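Local coordinates for peptide ABC transporter, peptide-binding protein (PDB 2D5W), which binds oligopeptides, here holding a pentapeptide, and probably hands them to an ABC transporter for uptake across the membrane, at residues 11-16 with 253-258; 313-318 with 396-401; 513-518 with 532-537. All coordinates share one frame; numbering follows the deposited sequence.

Interaction 1: 11-16 with 253-258; sequences GASQEP and QNTNSL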
loop_
_atom_site.group_PDB
_atom_site.type_symbol
_atom_site.label_atom_id
_atom_site.label_comp_id
_atom_site.label_asym_id
_atom_site.label_seq_id
_atom_site.Cartn_x
_atom_site.Cartn_y
_atom_site.Cartn_z
ATOM N N GLY A 11 15.697 -7.202 -7.242
ATOM C CA GLY A 11 14.939 -6.969 -8.456
ATOM C C GLY A 11 13.487 -6.624 -8.189
ATOM O O GLY A 11 12.824 -7.268 -7.371
ATOM N N ALA A 12 12.990 -5.608 -8.892
ATOM C CA ALA A 12 11.609 -5.159 -8.748
ATOM C C ALA A 12 11.013 -4.853 -10.119
ATOM O O ALA A 12 11.735 -4.508 -11.054
ATOM C CB ALA A 12 11.556 -3.913 -7.864
ATOM N N SER A 13 9.691 -4.968 -10.230
ATOM C CA SER A 13 9.008 -4.706 -11.493
ATOM C C SER A 13 8.285 -3.358 -11.530
ATOM O O SER A 13 7.625 -3.032 -12.517
ATOM C CB SER A 13 8.016 -5.827 -11.802
ATOM O OG SER A 13 7.027 -5.924 -10.797
ATOM N N GLN A 14 8.404 -2.590 -10.450
ATOM C CA GLN A 14 7.790 -1.270 -10.363
ATOM C C GLN A 14 8.796 -0.340 -9.713
ATOM O O GLN A 14 9.603 -0.771 -8.890
ATOM C CB GLN A 14 6.504 -1.331 -9.540
ATOM C CG GLN A 14 5.428 -2.167 -10.211
ATOM C CD GLN A 14 4.158 -2.281 -9.400
ATOM O OE1 GLN A 14 3.864 -1.441 -8.549
ATOM N NE2 GLN A 14 3.386 -3.323 -9.670
ATOM N N GLU A 15 8.750 0.932 -10.087
ATOM C CA GLU A 15 9.680 1.925 -9.565
ATOM C C GLU A 15 8.947 3.076 -8.881
ATOM O O GLU A 15 7.902 3.518 -9.350
ATOM C CB GLU A 15 10.526 2.473 -10.718
ATOM C CG GLU A 15 11.627 3.437 -10.309
ATOM C CD GLU A 15 12.536 3.814 -11.469
ATOM O OE1 GLU A 15 12.436 3.177 -12.542
ATOM O OE2 GLU A 15 13.362 4.739 -11.310
ATOM N N PRO A 16 9.479 3.566 -7.751
ATOM C CA PRO A 16 8.814 4.678 -7.064
ATOM C C PRO A 16 8.750 5.904 -7.972
ATOM O O PRO A 16 9.700 6.190 -8.698
ATOM C CB PRO A 16 9.716 4.936 -5.860
ATOM C CG PRO A 16 10.369 3.612 -5.615
ATOM C CD PRO A 16 10.666 3.112 -7.004
ATOM N N GLN A 253 10.374 -3.290 -15.711
ATOM C CA GLN A 253 8.917 -3.191 -15.790
ATOM C C GLN A 253 8.157 -4.401 -16.308
ATOM O O GLN A 253 7.082 -4.729 -15.796
ATOM C CB GLN A 253 8.526 -1.968 -16.621
ATOM C CG GLN A 253 7.059 -1.587 -16.489
ATOM C CD GLN A 253 6.652 -0.481 -17.438
ATOM O OE1 GLN A 253 7.456 0.383 -17.792
ATOM N NE2 GLN A 253 5.390 -0.491 -17.845
ATOM N N ASN A 254 8.681 -5.047 -17.341
ATOM C CA ASN A 254 8.010 -6.220 -17.874
ATOM C C ASN A 254 8.372 -7.382 -16.960
ATOM O O ASN A 254 9.546 -7.726 -16.817
ATOM C CB ASN A 254 8.459 -6.493 -19.307
ATOM C CG ASN A 254 7.775 -7.704 -19.898
ATOM O OD1 ASN A 254 8.065 -8.837 -19.518
ATOM N ND2 ASN A 254 6.844 -7.473 -20.817
ATOM N N THR A 255 7.368 -7.989 -16.337
ATOM C CA THR A 255 7.639 -9.071 -15.402
ATOM C C THR A 255 8.300 -10.298 -16.019
ATOM O O THR A 255 9.024 -11.013 -15.326
ATOM C CB THR A 255 6.372 -9.491 -14.624
ATOM O OG1 THR A 255 5.334 -9.840 -15.544
ATOM C CG2 THR A 255 5.900 -8.353 -13.724
ATOM N N ASN A 256 8.072 -10.557 -17.305
ATOM C CA ASN A 256 8.734 -11.693 -17.938
ATOM C C ASN A 256 10.216 -11.358 -18.095
ATOM O O ASN A 256 11.078 -12.214 -17.889
ATOM C CB ASN A 256 8.115 -12.017 -19.304
ATOM C CG ASN A 256 8.873 -13.110 -20.036
ATOM O OD1 ASN A 256 9.677 -12.837 -20.925
ATOM N ND2 ASN A 256 8.634 -14.354 -19.645
ATOM N N SER A 257 10.520 -10.117 -18.459
ATOM C CA SER A 257 11.911 -9.711 -18.592
ATOM C C SER A 257 12.583 -9.770 -17.217
ATOM O O SER A 257 13.757 -10.123 -17.109
ATOM C CB SER A 257 12.001 -8.301 -19.177
ATOM O OG SER A 257 11.479 -8.284 -20.496
ATOM N N LEU A 258 11.845 -9.432 -16.162
ATOM C CA LEU A 258 12.413 -9.495 -14.820
ATOM C C LEU A 258 12.679 -10.960 -14.478
ATOM O O LEU A 258 13.714 -11.291 -13.906
ATOM C CB LEU A 258 11.466 -8.871 -13.791
ATOM C CG LEU A 258 11.926 -8.949 -12.328
ATOM C CD1 LEU A 258 13.290 -8.298 -12.147
ATOM C CD2 LEU A 258 10.892 -8.268 -11.451
#

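Interaction 2: 313-318 with 396-401; sequences NCQVVK and RTVNGR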
loop_
_atom_site.group_PDB
_atom_site.type_symbol
_atom_site.label_atom_id
_atom_site.label_comp_id
_atom_site.label_asym_id
_atom_site.label_seq_id
_atom_site.Cartn_x
_atom_site.Cartn_y
_atom_site.Cartn_z
ATOM N N ASN A 313 -20.697 12.633 -11.118
ATOM C CA ASN A 313 -20.399 13.877 -11.821
ATOM C C ASN A 313 -19.666 13.604 -13.135
ATOM O O ASN A 313 -19.498 14.507 -13.952
ATOM C CB ASN A 313 -19.580 14.826 -10.940
ATOM C CG ASN A 313 -18.314 14.191 -10.420
ATOM O OD1 ASN A 313 -18.357 13.288 -9.586
ATOM N ND2 ASN A 313 -17.172 14.660 -10.911
ATOM N N CYS A 314 -19.213 12.364 -13.325
ATOM C CA CYS A 314 -18.550 11.969 -14.568
ATOM C C CYS A 314 -19.659 11.314 -15.376
ATOM O O CYS A 314 -20.106 10.219 -15.051
ATOM C CB CYS A 314 -17.422 10.960 -14.311
ATOM S SG CYS A 314 -16.083 11.620 -13.272
ATOM N N GLN A 315 -20.115 11.986 -16.425
ATOM C CA GLN A 315 -21.214 11.453 -17.216
ATOM C C GLN A 315 -20.973 10.046 -17.754
ATOM O O GLN A 315 -21.921 9.278 -17.908
ATOM C CB GLN A 315 -21.564 12.411 -18.358
ATOM C CG GLN A 315 -22.910 12.115 -19.019
ATOM C CD GLN A 315 -24.052 11.984 -18.016
ATOM O OE1 GLN A 315 -24.237 12.840 -17.147
ATOM N NE2 GLN A 315 -24.826 10.912 -18.138
ATOM N N VAL A 316 -19.720 9.701 -18.032
ATOM C CA VAL A 316 -19.398 8.365 -18.533
ATOM C C VAL A 316 -19.838 7.313 -17.513
ATOM O O VAL A 316 -20.333 6.244 -17.872
ATOM C CB VAL A 316 -17.882 8.215 -18.788
ATOM C CG1 VAL A 316 -17.563 6.796 -19.231
ATOM C CG2 VAL A 316 -17.435 9.215 -19.844
ATOM N N VAL A 317 -19.655 7.632 -16.236
ATOM C CA VAL A 317 -20.043 6.738 -15.154
ATOM C C VAL A 317 -21.556 6.523 -15.173
ATOM O O VAL A 317 -22.034 5.394 -15.063
ATOM C CB VAL A 317 -19.615 7.320 -13.788
ATOM C CG1 VAL A 317 -20.246 6.537 -12.649
ATOM C CG2 VAL A 317 -18.098 7.284 -13.675
ATOM N N LYS A 318 -22.310 7.608 -15.316
ATOM C CA LYS A 318 -23.766 7.511 -15.359
ATOM C C LYS A 318 -24.230 6.818 -16.636
ATOM O O LYS A 318 -25.175 6.036 -16.612
ATOM C CB LYS A 318 -24.399 8.901 -15.254
ATOM C CG LYS A 318 -24.160 9.579 -13.910
ATOM C CD LYS A 318 -24.999 10.843 -13.751
ATOM C CE LYS A 318 -26.487 10.526 -13.666
ATOM N NZ LYS A 318 -27.312 11.756 -13.471
ATOM N N ARG A 396 -27.672 1.895 -25.200
ATOM C CA ARG A 396 -28.872 2.385 -24.532
ATOM C C ARG A 396 -28.852 3.906 -24.603
ATOM O O ARG A 396 -27.838 4.503 -24.963
ATOM C CB ARG A 396 -28.948 1.912 -23.075
ATOM C CG ARG A 396 -28.018 2.607 -22.099
ATOM C CD ARG A 396 -28.331 2.165 -20.677
ATOM N NE ARG A 396 -27.490 2.837 -19.691
ATOM C CZ ARG A 396 -27.686 2.785 -18.378
ATOM N NH1 ARG A 396 -26.866 3.431 -17.559
ATOM N NH2 ARG A 396 -28.703 2.094 -17.878
ATOM N N THR A 397 -29.978 4.533 -24.289
ATOM C CA THR A 397 -30.058 5.985 -24.331
ATOM C C THR A 397 -30.041 6.560 -22.920
ATOM O O THR A 397 -30.750 6.080 -22.041
ATOM C CB THR A 397 -31.339 6.447 -25.054
ATOM O OG1 THR A 397 -31.372 5.881 -26.370
ATOM C CG2 THR A 397 -31.374 7.965 -25.164
ATOM N N VAL A 398 -29.211 7.576 -22.713
ATOM C CA VAL A 398 -29.096 8.242 -21.418
ATOM C C VAL A 398 -29.056 9.743 -21.680
ATOM O O VAL A 398 -28.201 10.228 -22.418
ATOM C CB VAL A 398 -27.805 7.821 -20.674
ATOM C CG1 VAL A 398 -27.690 8.574 -19.354
ATOM C CG2 VAL A 398 -27.816 6.321 -20.420
ATOM N N ASN A 399 -29.990 10.472 -21.078
ATOM C CA ASN A 399 -30.072 11.915 -21.264
ATOM C C ASN A 399 -30.194 12.257 -22.751
ATOM O O ASN A 399 -29.636 13.249 -23.217
ATOM C CB ASN A 399 -28.838 12.605 -20.668
ATOM C CG ASN A 399 -28.793 12.527 -19.150
ATOM O OD1 ASN A 399 -27.842 12.995 -18.523
ATOM N ND2 ASN A 399 -29.826 11.944 -18.552
ATOM N N GLY A 400 -30.916 11.416 -23.489
ATOM C CA GLY A 400 -31.119 11.644 -24.911
ATOM C C GLY A 400 -29.938 11.302 -25.803
ATOM O O GLY A 400 -30.000 11.488 -27.019
ATOM N N ARG A 401 -28.867 10.793 -25.205
ATOM C CA ARG A 401 -27.663 10.437 -25.947
ATOM C C ARG A 401 -27.496 8.929 -26.055
ATOM O O ARG A 401 -27.769 8.195 -25.108
ATOM C CB ARG A 401 -26.442 11.038 -25.250
ATOM C CG ARG A 401 -26.445 12.557 -25.205
ATOM C CD ARG A 401 -25.604 13.106 -24.055
ATOM N NE ARG A 401 -24.294 12.468 -23.951
ATOM C CZ ARG A 401 -24.051 11.365 -23.249
ATOM N NH1 ARG A 401 -25.029 10.770 -22.578
ATOM N NH2 ARG A 401 -22.828 10.855 -23.219
HETATM O O HOH W 1 -26.620 13.498 -15.483
HETATM O O HOH W 2 -27.582 10.393 -16.507
#

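Interaction 3: 513-518 with 532-537; sequences RLTSQA and WRAQEI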
loop_
_atom_site.group_PDB
_atom_site.type_symbol
_atom_site.label_atom_id
_atom_site.label_comp_id
_atom_site.label_asym_id
_atom_site.label_seq_id
_atom_site.Cartn_x
_atom_site.Cartn_y
_atom_site.Cartn_z
ATOM N N ARG A 513 -21.195 3.198 9.677
ATOM C CA ARG A 513 -21.543 3.062 11.084
ATOM C C ARG A 513 -20.895 1.829 11.704
ATOM O O ARG A 513 -20.309 1.897 12.786
ATOM C CB ARG A 513 -23.061 2.974 11.243
ATOM C CG ARG A 513 -23.539 3.115 12.676
ATOM C CD ARG A 513 -25.056 3.021 12.777
ATOM N NE ARG A 513 -25.733 3.964 11.889
ATOM C CZ ARG A 513 -26.011 3.725 10.610
ATOM N NH1 ARG A 513 -26.625 4.644 9.879
ATOM N NH2 ARG A 513 -25.689 2.559 10.065
ATOM N N LEU A 514 -20.999 0.701 11.013
ATOM C CA LEU A 514 -20.437 -0.551 11.499
ATOM C C LEU A 514 -18.923 -0.499 11.657
ATOM O O LEU A 514 -18.393 -0.889 12.697
ATOM C CB LEU A 514 -20.820 -1.696 10.560
ATOM C CG LEU A 514 -22.301 -2.091 10.564
ATOM C CD1 LEU A 514 -22.600 -2.938 9.335
ATOM C CD2 LEU A 514 -22.642 -2.847 11.841
ATOM N N THR A 515 -18.230 -0.018 10.628
ATOM C CA THR A 515 -16.773 0.058 10.673
ATOM C C THR A 515 -16.265 1.110 11.656
ATOM O O THR A 515 -15.238 0.906 12.303
ATOM C CB THR A 515 -16.176 0.319 9.263
ATOM O OG1 THR A 515 -16.789 1.474 8.678
ATOM C CG2 THR A 515 -16.405 -0.887 8.355
ATOM N N SER A 516 -16.977 2.226 11.777
ATOM C CA SER A 516 -16.569 3.267 12.715
ATOM C C SER A 516 -16.683 2.753 14.145
ATOM O O SER A 516 -15.881 3.109 15.004
ATOM C CB SER A 516 -17.430 4.521 12.548
ATOM O OG SER A 516 -17.199 5.122 11.286
ATOM N N GLN A 517 -17.680 1.913 14.407
ATOM C CA GLN A 517 -17.840 1.364 15.746
ATOM C C GLN A 517 -16.833 0.241 15.974
ATOM O O GLN A 517 -16.238 0.131 17.046
ATOM C CB GLN A 517 -19.250 0.809 15.944
ATOM C CG GLN A 517 -19.504 0.372 17.378
ATOM C CD GLN A 517 -20.850 -0.298 17.567
ATOM O OE1 GLN A 517 -21.861 0.142 17.018
ATOM N NE2 GLN A 517 -20.871 -1.358 18.362
ATOM N N ALA A 518 -16.641 -0.588 14.955
ATOM C CA ALA A 518 -15.733 -1.719 15.051
ATOM C C ALA A 518 -14.310 -1.357 15.451
ATOM O O ALA A 518 -13.693 -2.073 16.232
ATOM C CB ALA A 518 -15.716 -2.485 13.735
ATOM N N TRP A 532 -17.794 -8.439 10.124
ATOM C CA TRP A 532 -18.448 -9.458 9.310
ATOM C C TRP A 532 -19.729 -8.896 8.713
ATOM O O TRP A 532 -20.037 -9.140 7.546
ATOM C CB TRP A 532 -18.738 -10.709 10.147
ATOM C CG TRP A 532 -17.579 -11.664 10.178
ATOM C CD1 TRP A 532 -16.250 -11.346 10.088
ATOM C CD2 TRP A 532 -17.641 -13.090 10.297
ATOM N NE1 TRP A 532 -15.486 -12.486 10.139
ATOM C CE2 TRP A 532 -16.313 -13.570 10.270
ATOM C CE3 TRP A 532 -18.691 -14.011 10.424
ATOM C CZ2 TRP A 532 -16.005 -14.932 10.364
ATOM C CZ3 TRP A 532 -18.384 -15.367 10.517
ATOM C CH2 TRP A 532 -17.052 -15.812 10.486
ATOM N N ARG A 533 -20.469 -8.125 9.503
ATOM C CA ARG A 533 -21.701 -7.523 9.012
ATOM C C ARG A 533 -21.357 -6.504 7.928
ATOM O O ARG A 533 -22.050 -6.406 6.919
ATOM C CB ARG A 533 -22.464 -6.853 10.161
ATOM C CG ARG A 533 -22.570 -7.722 11.413
ATOM C CD ARG A 533 -22.849 -9.180 11.066
ATOM N NE ARG A 533 -22.407 -10.087 12.123
ATOM C CZ ARG A 533 -22.331 -11.407 11.989
ATOM N NH1 ARG A 533 -21.918 -12.157 13.004
ATOM N NH2 ARG A 533 -22.661 -11.982 10.839
ATOM N N ALA A 534 -20.276 -5.755 8.132
ATOM C CA ALA A 534 -19.854 -4.768 7.145
ATOM C C ALA A 534 -19.495 -5.456 5.826
ATOM O O ALA A 534 -19.814 -4.953 4.747
ATOM C CB ALA A 534 -18.658 -3.976 7.666
ATOM N N GLN A 535 -18.836 -6.608 5.912
ATOM C CA GLN A 535 -18.454 -7.343 4.708
ATOM C C GLN A 535 -19.670 -7.899 3.967
ATOM O O GLN A 535 -19.657 -8.001 2.742
ATOM C CB GLN A 535 -17.470 -8.463 5.058
ATOM C CG GLN A 535 -16.088 -7.943 5.454
ATOM C CD GLN A 535 -15.170 -9.031 5.981
ATOM O OE1 GLN A 535 -14.585 -9.804 5.220
ATOM N NE2 GLN A 535 -15.052 -9.104 7.302
ATOM N N GLU A 536 -20.721 -8.251 4.706
ATOM C CA GLU A 536 -21.940 -8.762 4.081
ATOM C C GLU A 536 -22.553 -7.659 3.214
ATOM O O GLU A 536 -22.961 -7.902 2.078
ATOM C CB GLU A 536 -22.949 -9.204 5.147
ATOM C CG GLU A 536 -22.586 -10.489 5.883
ATOM C CD GLU A 536 -22.943 -11.749 5.106
ATOM O OE1 GLU A 536 -22.657 -12.857 5.609
ATOM O OE2 GLU A 536 -23.514 -11.642 4.000
ATOM N N ILE A 537 -22.615 -6.447 3.757
ATOM C CA ILE A 537 -23.161 -5.314 3.022
ATOM C C ILE A 537 -22.274 -5.009 1.816
ATOM O O ILE A 537 -22.760 -4.788 0.707
ATOM C CB ILE A 537 -23.243 -4.064 3.924
ATOM C CG1 ILE A 537 -24.292 -4.288 5.016
ATOM C CG2 ILE A 537 -23.581 -2.834 3.094
ATOM C CD1 ILE A 537 -24.298 -3.223 6.090
#

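Interaction 1: 11-16 with 253-258
S13 meets L258 and T255 through its CB, which lies 3.8 Å from L258 CD2 and equally 3.8 Å from T255 CG2, so a small side chain fits against two methyl groups at once. The leucine reaches beyond the side chain: its CD2 also presses on the peptide unit between A12 and S13, 3.7 Å from A12 C. With CG anti to the backbone N (chi1 177°), L258 sends one methyl there and the other along the strand, where CD1 stands 4.3 Å from G11 CA. Glycine suits that position because a side chain would head straight for the leucine. One polar touch joins the segments: Q253 CA offers its hydrogen to S13 O in a nearly straight CA-H...O contact of 3.5 Å, with 172° at the hydrogen.

The hydroxyls satisfy themselves elsewhere. S13 OG bonds to S274 O. T255 OG1 accepts from V416 N, while its CG2 is the branch that meets the serine. Behind them, N254 is the N-cap of helix 255-264; its OD1 accepts from S257 N at 3.0 Å and, weakly, from N256 N, fixing the helix start. A12 bonds by its backbone to R250 and I252, whereas G11 does so to A269 and S271. Q14, next along the loop, donates from NE2 to the bound peptide's backbone.

Strand 246-251, helix 255-264 and strand 269-270 thus form a beta-alpha-beta crossover whose two strands flank strand 7-12 in parallel, an element of the periplasmic-binding-protein fold.

Interaction 2: 313-318 with 396-401
A beta hairpin, strands 394-398 and 401-410 joined by a type I' turn from V398 to R401, leans on the first turn of the short helix 315-320 at the protein surface. N399 and G400 both take positive phi, which a type I' turn demands and which asparagine and glycine adopt more readily than other residues. The helix answers chiefly with Q315. Its CG is anti to the backbone N (chi1 -166°) and the chain bends at chi2, bringing the amide beside the hairpin: NE2 lies 3.9 Å from V398 CG1, and the amide planes of Q315 and N399 are 46° apart.

These amides are linked by water rather than directly. One water donates to Q315 OE1 at 3.0 Å, accepts from K318 NZ and gives N399 OD1 a weak second bond; another accepts from Q315 NE2 at 3.2 Å and donates weakly to the same OD1. Lysine suits this solvent-exposed position, where its ammonium can stay hydrated.

D319, one residue beyond, gathers the longer side chains. Its carboxylate takes Q315 NE2 and forms a salt bridge with R401 NH2, while its backbone O accepts from R396 NH1. An alanine in place of Q315 would probably leave both waters without their helix-side amide and D319 OD2 without one of its donors. C314, the N-cap, is tied by a disulfide to C458.

R401 curls back over its own hairpin, with Q315 CG lying over one face of the guanidinium, 4.4 Å from R401 NH1, and that NH1 giving a weak bond of 3.2 Å to V398 O.

Interaction 3: 513-518 with 532-537
L514 and A534 face each other where segments 513-518 and 532-537 pass nearly antiparallel, their local axes 9.2 Å apart at closest approach with 156° between their directions. Their CA atoms are only 6.1 Å apart, so alanine suits the second helix: its single methyl lets the leucine settle on the backbone, CD1 reaching 3.8 Å from A534 N. The leucine's CG is anti to the carbonyl carbon (chi1 -69°), which carries the branched end over towards the partner helix.

From there CD1 is approached on more than one flank. I537, one turn further on from A534, brings its CD1 to 3.7 Å from L514 CD1, the two chains crossing obliquely with their terminal methyls in touch. R533 contributes just its CB, 4.0 Å from L514 CD1; although that bond starts towards the leucine, the chain bends at chi2 and carries the charge off, so that the guanidinium lies with one face over W532 CB. A long side chain of this kind can supply aliphatic carbon at the interface and still keep its charged end away.

T515 divides its two branches in the same spirit. CG2 comes to 3.9 Å from A534 CB, while OG1 turns back to bond with F511 O in its own helix and with Q480 NE2. L530 and F511 extend the apolar seam, touching L514 and A534 respectively.

No hydrogen bond spans these two segments. The helical hairpin made by 509-518 and 524-541 is held here by methyl and methylene groups, an apolar contact that depends on close fit, with the threonine hydroxyl satisfied along its own helix.

Overall arrangement
The three contacts follow one another along the chain without overlap and do not touch. Interaction 1 lies in the five-stranded mixed sheet that includes strand 7-12, where the neighbouring Q14 reaches the bound peptide. Interactions 2 and 3 are associated with a different mixed sheet, of seven strands: strand 394-398 belongs to it, and helix 524-541 leads into its strand 544-557. Centres of interactions 1 and 2 are about 38 Å apart, those of 1 and 3 about 37 Å, on opposite sides of the chain's centre, and those of 2 and 3 about 32 Å. The contacts thus range from a local helical hairpin to segments 237 residues apart, the latter beside the loop that touches the peptide.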